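Local coordinates for TadZ (Pseudomonas aeruginosa, PDB 4LDA), which probably serves in pilus assembly as a TadZ protein with predicted ATP-binding and hydrolysing activity, this chain being its N-terminal CheY-like receiver-type domain, at residues A100-T105 / R118-R123. Residues are numbered along the deposited sequence; the frame is centred on the assembly and turned at random. Where two conformers were deposited one is given.
Sequences ARDFIT and RRLGGR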
ATOM      1  N   ALA A 100       1.696  -8.041  -3.830  1.00 68.85           N
ATOM      2  CA  ALA A 100       0.663  -7.015  -3.707  1.00 66.71           C
ATOM      3  C   ALA A 100      -0.724  -7.625  -3.930  1.00 72.39           C
ATOM      4  O   ALA A 100      -0.938  -8.344  -4.891  1.00 73.00           O
ATOM      5  CB  ALA A 100       0.913  -5.877  -4.677  1.00 66.22           C
ATOM      6  N   ARG A 101      -1.632  -7.394  -2.984  1.00 70.46           N
ATOM      7  CA  ARG A 101      -3.001  -7.910  -2.942  1.00 70.42           C
ATOM      8  C   ARG A 101      -3.879  -7.198  -3.992  1.00 68.01           C
ATOM      9  O   ARG A 101      -4.759  -7.846  -4.574  1.00 69.30           O
ATOM     10  CB  ARG A 101      -3.558  -7.699  -1.506  1.00 76.39           C
ATOM     11  CG  ARG A 101      -4.702  -8.629  -1.081  1.00 94.96           C
ATOM     12  CD  ARG A 101      -4.769  -8.780   0.441  1.00108.07           C
ATOM     13  NE  ARG A 101      -3.636  -9.556   0.978  1.00119.83           N
ATOM     14  CZ  ARG A 101      -3.444  -9.852   2.267  1.00133.59           C
ATOM     15  NH1 ARG A 101      -4.302  -9.430   3.189  1.00121.63           N
ATOM     16  NH2 ARG A 101      -2.385 -10.561   2.641  1.00117.91           N
ATOM     17  N   ASP A 102      -3.654  -5.878  -4.191  0.50 60.21           N
ATOM     18  CA  ASP A 102      -4.431  -5.054  -5.114  0.50 57.29           C
ATOM     19  C   ASP A 102      -3.528  -4.021  -5.834  0.50 56.91           C
ATOM     20  O   ASP A 102      -2.385  -3.806  -5.418  0.50 55.83           O
ATOM     21  CB  ASP A 102      -5.570  -4.349  -4.347  0.50 57.91           C
ATOM     22  CG  ASP A 102      -6.497  -5.299  -3.595  0.50 68.25           C
ATOM     23  OD1 ASP A 102      -6.163  -5.675  -2.447  0.50 69.06           O
ATOM     24  OD2 ASP A 102      -7.562  -5.649  -4.146  0.50 73.92           O
ATOM     25  N   PHE A 103      -4.041  -3.420  -6.936  1.00 51.79           N
ATOM     26  CA  PHE A 103      -3.360  -2.414  -7.760  1.00 50.60           C
ATOM     27  C   PHE A 103      -4.332  -1.288  -8.127  1.00 56.39           C
ATOM     28  O   PHE A 103      -5.387  -1.553  -8.712  1.00 57.30           O
ATOM     29  CB  PHE A 103      -2.813  -3.091  -9.034  1.00 52.19           C
ATOM     30  CG  PHE A 103      -1.771  -2.295  -9.788  1.00 52.39           C
ATOM     31  CD1 PHE A 103      -2.138  -1.218 -10.591  1.00 51.79           C
ATOM     32  CD2 PHE A 103      -0.436  -2.681  -9.770  1.00 54.45           C
ATOM     33  CE1 PHE A 103      -1.192  -0.526 -11.321  1.00 53.04           C
ATOM     34  CE2 PHE A 103       0.523  -1.960 -10.474  1.00 56.95           C
ATOM     35  CZ  PHE A 103       0.138  -0.900 -11.255  1.00 54.59           C
ATOM     36  N   ILE A 104      -3.985  -0.045  -7.783  1.00 52.30           N
ATOM     37  CA  ILE A 104      -4.811   1.130  -8.067  1.00 51.67           C
ATOM     38  C   ILE A 104      -3.975   2.124  -8.867  1.00 54.60           C
ATOM     39  O   ILE A 104      -2.747   2.088  -8.818  1.00 51.94           O
ATOM     40  CB  ILE A 104      -5.422   1.776  -6.776  1.00 54.01           C
ATOM     41  CG1 ILE A 104      -4.336   2.082  -5.719  1.00 53.31           C
ATOM     42  CG2 ILE A 104      -6.518   0.852  -6.198  1.00 56.76           C
ATOM     43  CD1 ILE A 104      -4.772   2.859  -4.484  1.00 60.67           C
ATOM     44  N   THR A 105      -4.641   2.965  -9.644  1.00 52.84           N
ATOM     45  CA  THR A 105      -3.952   3.983 -10.422  1.00 53.51           C
ATOM     46  C   THR A 105      -4.147   5.315  -9.705  1.00 55.81           C
ATOM     47  O   THR A 105      -5.245   5.646  -9.246  1.00 53.62           O
ATOM     48  CB  THR A 105      -4.405   4.015 -11.902  1.00 63.39           C
ATOM     49  OG1 THR A 105      -4.141   2.742 -12.477  1.00 66.27           O
ATOM     50  CG2 THR A 105      -3.675   5.077 -12.735  1.00 64.56           C
ATOM     51  N   ARG A 118     -12.648  -0.893   2.805  1.00 54.47           N
ATOM     52  CA  ARG A 118     -13.809  -1.640   3.321  1.00 56.94           C
ATOM     53  C   ARG A 118     -13.658  -3.129   3.079  1.00 63.07           C
ATOM     54  O   ARG A 118     -13.831  -3.929   4.014  1.00 64.60           O
ATOM     55  CB  ARG A 118     -15.113  -1.190   2.634  1.00 59.32           C
ATOM     56  CG  ARG A 118     -15.979  -0.162   3.334  1.00 76.65           C
ATOM     57  CD  ARG A 118     -17.329  -0.071   2.620  1.00 99.82           C
ATOM     58  NE  ARG A 118     -18.188  -1.246   2.860  1.00121.05           N
ATOM     59  CZ  ARG A 118     -18.374  -2.259   2.013  1.00137.00           C
ATOM     60  NH1 ARG A 118     -17.772  -2.265   0.828  1.00125.26           N
ATOM     61  NH2 ARG A 118     -19.170  -3.269   2.341  1.00123.50           N
ATOM     62  N   ARG A 119     -13.346  -3.488   1.791  1.00 58.45           N
ATOM     63  CA  ARG A 119     -13.199  -4.859   1.323  1.00 59.60           C
ATOM     64  C   ARG A 119     -12.067  -5.566   2.049  1.00 62.67           C
ATOM     65  O   ARG A 119     -12.263  -6.689   2.507  1.00 62.58           O
ATOM     66  CB  ARG A 119     -12.971  -4.930  -0.196  1.00 62.64           C
ATOM     67  CG  ARG A 119     -14.180  -4.571  -1.050  1.00 80.63           C
ATOM     68  CD  ARG A 119     -14.010  -4.948  -2.528  1.00 95.15           C
ATOM     69  NE  ARG A 119     -12.761  -4.495  -3.164  1.00102.06           N
ATOM     70  CZ  ARG A 119     -12.624  -3.369  -3.860  1.00110.65           C
ATOM     71  NH1 ARG A 119     -13.655  -2.544  -4.014  1.00 88.63           N
ATOM     72  NH2 ARG A 119     -11.457  -3.063  -4.416  1.00100.67           N
ATOM     73  N   LEU A 120     -10.906  -4.901   2.184  1.00 58.86           N
ATOM     74  CA  LEU A 120      -9.741  -5.457   2.868  1.00 59.79           C
ATOM     75  C   LEU A 120      -9.989  -5.645   4.373  1.00 68.03           C
ATOM     76  O   LEU A 120      -9.404  -6.566   4.958  1.00 72.09           O
ATOM     77  CB  LEU A 120      -8.518  -4.573   2.661  1.00 58.06           C
ATOM     78  CG  LEU A 120      -7.900  -4.516   1.265  1.00 60.57           C
ATOM     79  CD1 LEU A 120      -6.784  -3.493   1.252  1.00 59.49           C
ATOM     80  CD2 LEU A 120      -7.380  -5.881   0.804  1.00 60.62           C
ATOM     81  N   GLY A 121     -10.858  -4.809   4.961  1.00 62.04           N
ATOM     82  CA  GLY A 121     -11.244  -4.893   6.367  1.00 62.89           C
ATOM     83  C   GLY A 121     -12.180  -6.050   6.655  1.00 70.49           C
ATOM     84  O   GLY A 121     -12.061  -6.705   7.699  1.00 73.54           O
ATOM     85  N   GLY A 122     -13.094  -6.314   5.710  1.00 66.03           N
ATOM     86  CA  GLY A 122     -14.073  -7.396   5.788  1.00 66.36           C
ATOM     87  C   GLY A 122     -13.526  -8.782   5.521  1.00 69.74           C
ATOM     88  O   GLY A 122     -14.234  -9.759   5.725  1.00 72.01           O
ATOM     89  N   ARG A 123     -12.259  -8.871   5.098  1.00 64.45           N
ATOM     90  CA  ARG A 123     -11.496 -10.064   4.713  1.00 64.92           C
ATOM     91  C   ARG A 123     -11.148 -10.989   5.886  1.00 70.52           C
ATOM     92  O   ARG A 123     -11.104 -12.204   5.697  1.00 73.67           O
ATOM     93  CB  ARG A 123     -10.174  -9.607   4.070  1.00 63.85           C
ATOM     94  CG  ARG A 123      -9.859 -10.171   2.704  1.00 74.94           C
ATOM     95  CD  ARG A 123      -8.459  -9.757   2.253  1.00 93.77           C
ATOM     96  NE  ARG A 123      -7.397 -10.381   3.055  1.00111.63           N
ATOM     97  CZ  ARG A 123      -6.756 -11.503   2.725  1.00126.92           C
ATOM     98  NH1 ARG A 123      -7.030 -12.123   1.582  1.00111.27           N
ATOM     99  NH2 ARG A 123      -5.817 -11.997   3.524  1.00113.85           N
TER
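R101 and L120 meet across the edge of a CheY-like fold, where the outermost strand of the parallel sheet, 102-104, faces the end of helix 110-121, the last helix of the chain. The nonpolar part is small: CD2 of L120 lies 3.9 Å from CD of R101. Leucine suits this place because its branched end packs against the R101 stem and also touches S79 and V51 of strands 79-83 and 51-55, while arginine offers a long aliphatic stem before its charge begins. A polar atom borders the same methyl: in the conformer given, OD1 of D102 lies against CD2 of L120 at 3.5 Å, the short carboxylate sitting at the partly exposed edge of the sheet.

Beyond the leucine two guanidinium groups meet. CZ of R101 stands 3.4 Å above the plane of the R123 group, displaced toward its rim, and the two planes are inclined by 39°, a tilted, offset overlap. NH1 of R101 lies 3.0 Å from NH2 of R123, a donor facing a donor. The long, flexible chain of R123 lets its group reach across from the loop after the helix; bends at chi3, -70° in R101 and 68° in R123, accompany the meeting of the two groups from opposite directions. R101 NH2 also makes a weak hydrogen bond to P76 O. The leucine contact thus links the strand region to helix 110-121, while the close arginine pair is probably unfavourable, a cost that solvent could partly screen.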